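Local coordinates for protein phospholipase C beta (Meleagris gallopavo, PDB 1JAD) that forms the C-terminal region of a PLC-beta family protein, an elongated bundle of very long helices that pairs with a second copy of itself, at residues T11-P16 / K129-S134; R101-A106 / Q214-A219; V153-T158 / R166-I171. All blocks are in the same frame, centred on the assembly; numbering follows the deposited sequence.

Interaction 1: residues T11-P16 / K129-S134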
loop_
_atom_site.group_PDB
_atom_site.type_symbol
_atom_site.label_atom_id
_atom_site.label_comp_id
_atom_site.label_asym_id
_atom_site.label_seq_id
_atom_site.Cartn_x
_atom_site.Cartn_y
_atom_site.Cartn_z
ATOM N N THR A 11 11.402 3.689 -27.888
ATOM C CA THR A 11 11.428 3.931 -26.442
ATOM C C THR A 11 10.020 4.207 -25.924
ATOM O O THR A 11 9.849 4.922 -24.938
ATOM C CB THR A 11 12.287 5.161 -26.064
ATOM O OG1 THR A 11 11.642 6.362 -26.513
ATOM C CG2 THR A 11 13.659 5.062 -26.694
ATOM N N GLN A 12 9.012 3.647 -26.583
ATOM C CA GLN A 12 7.637 3.893 -26.162
ATOM C C GLN A 12 7.185 3.026 -24.987
ATOM O O GLN A 12 7.315 1.796 -25.005
ATOM C CB GLN A 12 6.687 3.734 -27.352
ATOM C CG GLN A 12 5.224 3.983 -27.008
ATOM C CD GLN A 12 4.383 4.287 -28.233
ATOM O OE1 GLN A 12 4.422 3.555 -29.223
ATOM N NE2 GLN A 12 3.614 5.372 -28.172
ATOM N N LEU A 13 6.652 3.691 -23.967
ATOM C CA LEU A 13 6.188 3.024 -22.761
ATOM C C LEU A 13 4.734 3.372 -22.442
ATOM O O LEU A 13 4.230 4.406 -22.873
ATOM C CB LEU A 13 7.090 3.421 -21.588
ATOM C CG LEU A 13 8.583 3.098 -21.741
ATOM C CD1 LEU A 13 9.359 3.672 -20.561
ATOM C CD2 LEU A 13 8.782 1.586 -21.847
ATOM N N PRO A 14 4.036 2.499 -21.692
ATOM C CA PRO A 14 2.636 2.704 -21.306
ATOM C C PRO A 14 2.498 3.901 -20.376
ATOM O O PRO A 14 2.991 3.881 -19.245
ATOM C CB PRO A 14 2.283 1.394 -20.598
ATOM C CG PRO A 14 3.231 0.401 -21.244
ATOM C CD PRO A 14 4.501 1.214 -21.156
ATOM N N GLU A 15 1.824 4.939 -20.853
ATOM C CA GLU A 15 1.631 6.135 -20.049
ATOM C C GLU A 15 0.969 5.841 -18.693
ATOM O O GLU A 15 -0.067 5.185 -18.620
ATOM C CB GLU A 15 0.841 7.188 -20.850
ATOM C CG GLU A 15 -0.348 6.683 -21.681
ATOM C CD GLU A 15 0.048 5.981 -22.986
ATOM O OE1 GLU A 15 -0.871 5.648 -23.765
ATOM O OE2 GLU A 15 1.253 5.761 -23.244
ATOM N N PRO A 16 1.570 6.346 -17.600
ATOM C CA PRO A 16 1.111 6.177 -16.220
ATOM C C PRO A 16 -0.373 6.418 -15.967
ATOM O O PRO A 16 -0.879 7.507 -16.206
ATOM C CB PRO A 16 1.996 7.160 -15.461
ATOM C CG PRO A 16 3.291 7.034 -16.213
ATOM C CD PRO A 16 2.759 7.219 -17.614
ATOM N N LYS A 129 7.250 -2.431 -16.602
ATOM C CA LYS A 129 8.526 -3.140 -16.606
ATOM C C LYS A 129 8.691 -4.133 -17.750
ATOM O O LYS A 129 9.762 -4.180 -18.363
ATOM C CB LYS A 129 8.754 -3.858 -15.272
ATOM C CG LYS A 129 8.831 -2.919 -14.089
ATOM C CD LYS A 129 9.445 -3.583 -12.863
ATOM C CE LYS A 129 9.528 -2.586 -11.713
ATOM N NZ LYS A 129 10.247 -3.163 -10.553
ATOM N N GLU A 130 7.666 -4.930 -18.048
ATOM C CA GLU A 130 7.799 -5.882 -19.146
ATOM C C GLU A 130 7.932 -5.129 -20.458
ATOM O O GLU A 130 8.720 -5.497 -21.323
ATOM C CB GLU A 130 6.601 -6.830 -19.233
ATOM C CG GLU A 130 6.414 -7.717 -18.007
ATOM C CD GLU A 130 5.491 -8.903 -18.266
ATOM O OE1 GLU A 130 4.324 -8.700 -18.667
ATOM O OE2 GLU A 130 5.942 -10.049 -18.061
ATOM N N SER A 131 7.145 -4.070 -20.596
ATOM C CA SER A 131 7.167 -3.239 -21.791
ATOM C C SER A 131 8.584 -2.698 -22.013
ATOM O O SER A 131 9.169 -2.851 -23.090
ATOM C CB SER A 131 6.178 -2.083 -21.612
ATOM O OG SER A 131 6.245 -1.182 -22.693
ATOM N N SER A 132 9.128 -2.066 -20.978
ATOM C CA SER A 132 10.472 -1.509 -21.026
ATOM C C SER A 132 11.474 -2.545 -21.509
ATOM O O SER A 132 12.165 -2.340 -22.508
ATOM C CB SER A 132 10.862 -1.028 -19.634
ATOM O OG SER A 132 12.237 -0.713 -19.569
ATOM N N GLU A 133 11.550 -3.667 -20.798
ATOM C CA GLU A 133 12.479 -4.734 -21.159
ATOM C C GLU A 133 12.210 -5.257 -22.552
ATOM O O GLU A 133 13.123 -5.713 -23.246
ATOM C CB GLU A 133 12.388 -5.898 -20.168
ATOM C CG GLU A 133 12.978 -5.611 -18.797
ATOM C CD GLU A 133 14.420 -5.127 -18.874
ATOM O OE1 GLU A 133 15.196 -5.625 -19.730
ATOM O OE2 GLU A 133 14.785 -4.256 -18.052
ATOM N N SER A 134 10.953 -5.212 -22.960
ATOM C CA SER A 134 10.596 -5.676 -24.286
ATOM C C SER A 134 11.220 -4.739 -25.324
ATOM O O SER A 134 11.663 -5.185 -26.377
ATOM C CB SER A 134 9.078 -5.714 -24.434
ATOM O OG SER A 134 8.723 -6.250 -25.696
#

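Interaction 2: residues R101-A106 / Q214-A219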
loop_
_atom_site.group_PDB
_atom_site.type_symbol
_atom_site.label_atom_id
_atom_site.label_comp_id
_atom_site.label_asym_id
_atom_site.label_seq_id
_atom_site.Cartn_x
_atom_site.Cartn_y
_atom_site.Cartn_z
ATOM N N ARG A 101 -20.084 1.192 14.677
ATOM C CA ARG A 101 -20.251 0.304 13.535
ATOM C C ARG A 101 -19.970 1.081 12.255
ATOM O O ARG A 101 -19.270 0.580 11.369
ATOM C CB ARG A 101 -21.666 -0.286 13.491
ATOM C CG ARG A 101 -21.915 -1.250 12.317
ATOM C CD ARG A 101 -20.840 -2.339 12.266
ATOM N NE ARG A 101 -20.840 -3.175 13.463
ATOM C CZ ARG A 101 -21.585 -4.267 13.613
ATOM N NH1 ARG A 101 -22.391 -4.665 12.632
ATOM N NH2 ARG A 101 -21.541 -4.946 14.754
ATOM N N LYS A 102 -20.519 2.298 12.152
ATOM C CA LYS A 102 -20.287 3.130 10.966
ATOM C C LYS A 102 -18.779 3.192 10.710
ATOM O O LYS A 102 -18.292 2.760 9.664
ATOM C CB LYS A 102 -20.806 4.561 11.169
ATOM C CG LYS A 102 -22.318 4.750 11.194
ATOM C CD LYS A 102 -22.958 4.357 9.885
ATOM C CE LYS A 102 -24.427 4.745 9.841
ATOM N NZ LYS A 102 -24.637 6.222 9.875
ATOM N N GLU A 103 -18.046 3.728 11.680
ATOM C CA GLU A 103 -16.602 3.840 11.555
ATOM C C GLU A 103 -15.956 2.500 11.221
ATOM O O GLU A 103 -14.971 2.442 10.485
ATOM C CB GLU A 103 -16.021 4.424 12.841
ATOM C CG GLU A 103 -16.533 5.830 13.098
ATOM C CD GLU A 103 -15.822 6.517 14.228
ATOM O OE1 GLU A 103 -14.597 6.730 14.107
ATOM O OE2 GLU A 103 -16.486 6.841 15.237
ATOM N N GLN A 104 -16.528 1.420 11.740
ATOM C CA GLN A 104 -16.005 0.085 11.477
ATOM C C GLN A 104 -16.198 -0.173 9.984
ATOM O O GLN A 104 -15.348 -0.783 9.337
ATOM C CB GLN A 104 -16.782 -0.958 12.291
ATOM C CG GLN A 104 -16.004 -2.213 12.671
ATOM C CD GLN A 104 -15.078 -2.698 11.576
ATOM O OE1 GLN A 104 -14.029 -2.093 11.321
ATOM N NE2 GLN A 104 -15.462 -3.789 10.909
ATOM N N HIS A 105 -17.325 0.287 9.434
ATOM C CA HIS A 105 -17.592 0.114 8.007
ATOM C C HIS A 105 -16.573 0.938 7.210
ATOM O O HIS A 105 -16.126 0.533 6.129
ATOM C CB HIS A 105 -19.006 0.578 7.627
ATOM C CG HIS A 105 -20.109 -0.275 8.172
ATOM N ND1 HIS A 105 -20.063 -1.654 8.165
ATOM C CD2 HIS A 105 -21.332 0.054 8.654
ATOM C CE1 HIS A 105 -21.206 -2.136 8.623
ATOM N NE2 HIS A 105 -21.993 -1.119 8.926
ATOM N N ALA A 106 -16.211 2.099 7.747
ATOM C CA ALA A 106 -15.234 2.955 7.090
ATOM C C ALA A 106 -13.890 2.208 6.983
ATOM O O ALA A 106 -13.238 2.213 5.935
ATOM C CB ALA A 106 -15.071 4.264 7.874
ATOM N N GLN A 214 -13.812 11.196 5.866
ATOM C CA GLN A 214 -15.098 11.858 5.817
ATOM C C GLN A 214 -16.219 10.973 6.350
ATOM O O GLN A 214 -17.125 11.459 7.036
ATOM C CB GLN A 214 -15.362 12.345 4.393
ATOM C CG GLN A 214 -14.403 13.475 4.000
ATOM C CD GLN A 214 -14.427 13.803 2.517
ATOM O OE1 GLN A 214 -13.728 14.714 2.057
ATOM N NE2 GLN A 214 -15.223 13.054 1.755
ATOM N N LEU A 215 -16.158 9.678 6.056
ATOM C CA LEU A 215 -17.176 8.766 6.563
ATOM C C LEU A 215 -17.147 8.819 8.084
ATOM O O LEU A 215 -18.154 9.144 8.721
ATOM C CB LEU A 215 -16.917 7.335 6.092
ATOM C CG LEU A 215 -17.374 6.972 4.676
ATOM C CD1 LEU A 215 -16.947 5.546 4.336
ATOM C CD2 LEU A 215 -18.893 7.100 4.586
ATOM N N GLN A 216 -15.984 8.522 8.662
ATOM C CA GLN A 216 -15.830 8.541 10.111
ATOM C C GLN A 216 -16.340 9.862 10.694
ATOM O O GLN A 216 -17.076 9.883 11.686
ATOM C CB GLN A 216 -14.361 8.299 10.469
ATOM C CG GLN A 216 -13.851 7.010 9.852
ATOM C CD GLN A 216 -12.487 6.586 10.347
ATOM O OE1 GLN A 216 -11.519 7.345 10.275
ATOM N NE2 GLN A 216 -12.398 5.351 10.844
ATOM N N GLN A 217 -15.955 10.961 10.056
ATOM C CA GLN A 217 -16.380 12.293 10.458
ATOM C C GLN A 217 -17.903 12.319 10.544
ATOM O O GLN A 217 -18.478 12.749 11.546
ATOM C CB GLN A 217 -15.890 13.292 9.410
ATOM C CG GLN A 217 -16.290 14.742 9.608
ATOM C CD GLN A 217 -15.646 15.639 8.552
ATOM O OE1 GLN A 217 -15.798 15.408 7.343
ATOM N NE2 GLN A 217 -14.918 16.665 9.000
ATOM N N GLU A 218 -18.549 11.852 9.481
ATOM C CA GLU A 218 -20.004 11.795 9.412
ATOM C C GLU A 218 -20.614 10.907 10.507
ATOM O O GLU A 218 -21.619 11.256 11.121
ATOM C CB GLU A 218 -20.415 11.299 8.027
ATOM C CG GLU A 218 -20.355 12.385 6.959
ATOM C CD GLU A 218 -20.333 11.841 5.539
ATOM O OE1 GLU A 218 -21.091 10.889 5.244
ATOM O OE2 GLU A 218 -19.561 12.389 4.711
ATOM N N ALA A 219 -19.990 9.761 10.755
ATOM C CA ALA A 219 -20.466 8.831 11.774
ATOM C C ALA A 219 -20.468 9.480 13.147
ATOM O O ALA A 219 -21.284 9.130 13.999
ATOM C CB ALA A 219 -19.592 7.594 11.797
#

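Interaction 3: residues V153-T158 / R166-I171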
loop_
_atom_site.group_PDB
_atom_site.type_symbol
_atom_site.label_atom_id
_atom_site.label_comp_id
_atom_site.label_asym_id
_atom_site.label_seq_id
_atom_site.Cartn_x
_atom_site.Cartn_y
_atom_site.Cartn_z
ATOM N N VAL A 153 27.314 -4.437 -46.579
ATOM C CA VAL A 153 27.484 -3.358 -47.545
ATOM C C VAL A 153 28.948 -2.906 -47.636
ATOM O O VAL A 153 29.455 -2.606 -48.717
ATOM C CB VAL A 153 26.614 -2.134 -47.167
ATOM C CG1 VAL A 153 27.021 -0.918 -47.994
ATOM C CG2 VAL A 153 25.152 -2.443 -47.416
HETATM N N MSE A 154 29.628 -2.870 -46.497
HETATM C CA MSE A 154 31.019 -2.436 -46.464
HETATM C C MSE A 154 31.954 -3.374 -47.235
HETATM O O MSE A 154 32.620 -2.947 -48.187
HETATM C CB MSE A 154 31.479 -2.275 -44.998
HETATM C CG MSE A 154 32.877 -1.684 -44.815
HETATM SE SE MSE A 154 34.260 -2.851 -45.011
HETATM C CE MSE A 154 34.206 -3.688 -43.416
HETATM N N MSE A 155 31.998 -4.645 -46.833
HETATM C CA MSE A 155 32.859 -5.641 -47.468
HETATM C C MSE A 155 32.818 -5.643 -48.996
HETATM O O MSE A 155 33.844 -5.854 -49.640
HETATM C CB MSE A 155 32.514 -7.047 -46.957
HETATM C CG MSE A 155 32.810 -7.303 -45.481
HETATM SE SE MSE A 155 34.585 -7.344 -45.061
HETATM C CE MSE A 155 35.125 -8.822 -45.974
ATOM N N ARG A 156 31.650 -5.409 -49.588
ATOM C CA ARG A 156 31.568 -5.424 -51.044
ATOM C C ARG A 156 31.947 -4.119 -51.747
ATOM O O ARG A 156 31.969 -4.069 -52.974
ATOM C CB ARG A 156 30.176 -5.854 -51.509
ATOM C CG ARG A 156 29.045 -4.895 -51.179
ATOM C CD ARG A 156 27.819 -5.265 -52.012
ATOM N NE ARG A 156 26.669 -4.394 -51.781
ATOM C CZ ARG A 156 25.577 -4.395 -52.540
ATOM N NH1 ARG A 156 25.490 -5.220 -53.581
ATOM N NH2 ARG A 156 24.569 -3.579 -52.258
ATOM N N SER A 157 32.232 -3.063 -50.987
ATOM C CA SER A 157 32.628 -1.796 -51.601
ATOM C C SER A 157 34.103 -1.541 -51.289
ATOM O O SER A 157 34.703 -0.585 -51.782
ATOM C CB SER A 157 31.779 -0.628 -51.076
ATOM O OG SER A 157 32.029 -0.372 -49.702
ATOM N N THR A 158 34.679 -2.403 -50.459
ATOM C CA THR A 158 36.079 -2.286 -50.086
ATOM C C THR A 158 36.703 -3.663 -50.149
ATOM O O THR A 158 36.326 -4.559 -49.392
ATOM C CB THR A 158 36.233 -1.749 -48.669
ATOM O OG1 THR A 158 35.620 -0.460 -48.585
ATOM C CG2 THR A 158 37.702 -1.635 -48.305
ATOM N N ARG A 166 39.497 -2.079 -40.284
ATOM C CA ARG A 166 39.333 -0.794 -39.614
ATOM C C ARG A 166 37.858 -0.447 -39.583
ATOM O O ARG A 166 37.322 -0.049 -38.547
ATOM C CB ARG A 166 40.087 0.300 -40.371
ATOM C CG ARG A 166 41.577 0.326 -40.122
ATOM C CD ARG A 166 42.272 1.235 -41.120
ATOM N NE ARG A 166 42.329 0.625 -42.448
ATOM C CZ ARG A 166 42.839 1.216 -43.523
ATOM N NH1 ARG A 166 43.339 2.441 -43.434
ATOM N NH2 ARG A 166 42.873 0.576 -44.684
ATOM N N LEU A 167 37.207 -0.596 -40.732
ATOM C CA LEU A 167 35.788 -0.306 -40.843
ATOM C C LEU A 167 34.944 -1.255 -39.969
ATOM O O LEU A 167 33.944 -0.838 -39.386
ATOM C CB LEU A 167 35.364 -0.374 -42.312
ATOM C CG LEU A 167 36.067 0.627 -43.247
ATOM C CD1 LEU A 167 35.561 0.461 -44.682
ATOM C CD2 LEU A 167 35.821 2.044 -42.755
ATOM N N LYS A 168 35.342 -2.523 -39.877
ATOM C CA LYS A 168 34.624 -3.462 -39.030
ATOM C C LYS A 168 34.726 -2.983 -37.594
ATOM O O LYS A 168 33.721 -2.901 -36.879
ATOM C CB LYS A 168 35.216 -4.871 -39.119
ATOM C CG LYS A 168 34.723 -5.713 -40.276
ATOM C CD LYS A 168 35.304 -7.124 -40.197
ATOM C CE LYS A 168 34.782 -7.997 -41.334
ATOM N NZ LYS A 168 35.422 -9.338 -41.395
ATOM N N LYS A 169 35.945 -2.681 -37.160
ATOM C CA LYS A 169 36.132 -2.209 -35.800
ATOM C C LYS A 169 35.272 -0.996 -35.493
ATOM O O LYS A 169 34.690 -0.900 -34.408
ATOM C CB LYS A 169 37.600 -1.881 -35.519
ATOM C CG LYS A 169 38.456 -3.117 -35.237
ATOM C CD LYS A 169 39.862 -2.739 -34.788
ATOM C CE LYS A 169 40.587 -3.937 -34.163
ATOM N NZ LYS A 169 40.718 -5.089 -35.097
ATOM N N GLU A 170 35.176 -0.070 -36.442
ATOM C CA GLU A 170 34.375 1.119 -36.207
ATOM C C GLU A 170 32.903 0.772 -36.140
ATOM O O GLU A 170 32.189 1.283 -35.294
ATOM C CB GLU A 170 34.610 2.166 -37.293
ATOM C CG GLU A 170 36.011 2.743 -37.297
ATOM C CD GLU A 170 36.172 3.834 -38.331
ATOM O OE1 GLU A 170 37.316 4.287 -38.535
ATOM O OE2 GLU A 170 35.153 4.244 -38.933
ATOM N N ILE A 171 32.446 -0.094 -37.034
ATOM C CA ILE A 171 31.046 -0.497 -37.029
ATOM C C ILE A 171 30.748 -1.300 -35.747
ATOM O O ILE A 171 29.845 -0.954 -34.981
ATOM C CB ILE A 171 30.718 -1.331 -38.289
ATOM C CG1 ILE A 171 30.941 -0.475 -39.536
ATOM C CG2 ILE A 171 29.269 -1.816 -38.250
ATOM C CD1 ILE A 171 30.776 -1.236 -40.847
#

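Interaction 1: residues T11-P16 / K129-S134
With chi1 at 175°, Ser-131 swings OG away from its own backbone N and presents the hydroxyl to the pyrrolidine ring of Pro-14. Leu-13 has chi1 near -59°, which sets CG beside its backbone N and carries the CD2 branch across to the helix at Ser-132. The two side chains of 11-16 thus meet adjacent residues of one helical turn.

Pro-14 approaches Ser-131 with the CD and CG side of its ring: CD lies 3.3 Å from OG and 3.7 Å from CB of Ser-131. This is a van der Waals contact in which a serine hydroxyl rests against ring carbons. Leu-13 meets main chain more than side chain, since its CD2 is 3.6 Å from CA and 4.0 Å from CB of Ser-132. The small serine side chains are consistent with this close approach of an extended segment, the CA atoms of Leu-13 and Ser-131 being 6.4 Å apart.

Polar fixation comes from beside the contact. The carbonyl oxygen of Gln-12 is hydrogen-bonded to Asn-135 ND2, one turn on from Ser-131, while Ser-132 OG and Thr-190 OG1 share a hydrogen bond. On another side of the helix, Lys-129 and Glu-133 form salt bridges to Glu-212 and Arg-99 of the second subunit.

The non-helical N-terminal segment thus lies against the long antiparallel helix pair of the PLC-beta C-terminal region, Leu-13 packing on Leu-128 and Asn-135 of helix 75-155 and on Thr-190 and Tyr-193 of helix 161-245.

Interaction 2: residues R101-A106 / Q214-A219
The carboxylate of Glu-103 and the amide of Gln-216 are turned 89° against each other, and their side chains cross at about a right angle. At that crossing, OE1 of Glu-103 lies 4.0 Å from CB of Gln-216, a loose contact; the carboxylate's stronger partner is Arg-99, which forms a salt bridge to OE2. One face of the His-105 ring carries Arg-101 O, 3.3 Å above its plane and offset toward the rim.

Two alanines, Ala-106 and Ala-219, sit at the closest side-chain contacts, flanked by the aliphatic parts of Glu-103 and Gln-216. Ala-219 CB presses against CB of Lys-102 at 3.3 Å and also meets CG of Glu-103 at 3.8 Å. A turn along the pair, Ala-106 CB faces neighbouring Gln-216 and Leu-215, 3.6 Å from Gln-216 CG and 4.0 Å from Leu-215 CB. Lys-102, bent at chi2 (-62°), offers its CB and CG to the alanine while its ammonium group reaches Glu-222 in a salt bridge. The contact is therefore aliphatic at its centre, with charged ends paired outside it.

Helix 28-64 covers another side, where Leu-41 touches Lys-102 and His-105. The short segments run antiparallel at 177°, with axes 8.6 Å apart, a close approach consistent with the small alanine side chains in the interface. Such near-antiparallel packing of long helices is characteristic of the elongated, coiled-coil-like bundle of the PLC-beta C-terminal region.

Interaction 3: residues V153-T158 / R166-I171
Apolar contacts dominate, and Met-154, present as selenomethionine, makes most of them. A chi1 of -174° sets CG anti to the backbone N, and bends at chi2 and chi3 fold the chain over Leu-167. CG is 3.4 Å from Leu-167 CD1, SE 3.6 Å from that methyl, and CE 3.7 Å from Leu-167 CB. Ile-171 CD1 joins from the next turn, 4.3 Å from CB of Met-154.

A second kind uses the extended aliphatic shaft of Lys-168. Met-154 crosses it at about a right angle, CE 3.8 Å from CG of Lys-168, while SE of Met-155, likewise selenomethionine, is 3.8 Å from Lys-168 CE. The lysine NZ makes a long, weak ion pair to Glu-81 of the second subunit.

One side-chain hydrogen bond lies inside 153-158 and does not link the segments: Met-154 O accepts Ser-157 OG at 3.0 Å, the C=O···O angle 125° and the tilt from the carbonyl plane 15°, besides the backbone N of Ser-157. Both bonds tie Ser-157 back to Met-154 as the chain turns toward helix 161-245.

Flexible selenoether chains and a lysine shaft imply dispersion contacts with little directional demand, consistent with close packing of the helices beside their turn.

How the interactions relate
Interactions 2 and 3 join the same two helices, 75-155 and 161-245, at sites whose centres are about 74 Å apart: the centre of interaction 2 lies about 13 Å from the centre of the chain and interaction 3, nested inside its loop, at the hairpin's turn. Interaction 1 shares helix 75-155 but sets a non-helical N-terminal segment on it. Interactions 1 and 2 are partly buried, whereas interaction 3 is a surface contact. Their chemistry differs: alanine methyls at close helix packing in interaction 2, methionine chains (modelled as selenomethionine) across the helices in interaction 3, and serines receiving leucine and proline in interaction 1. All three rest on van der Waals contact between their segments.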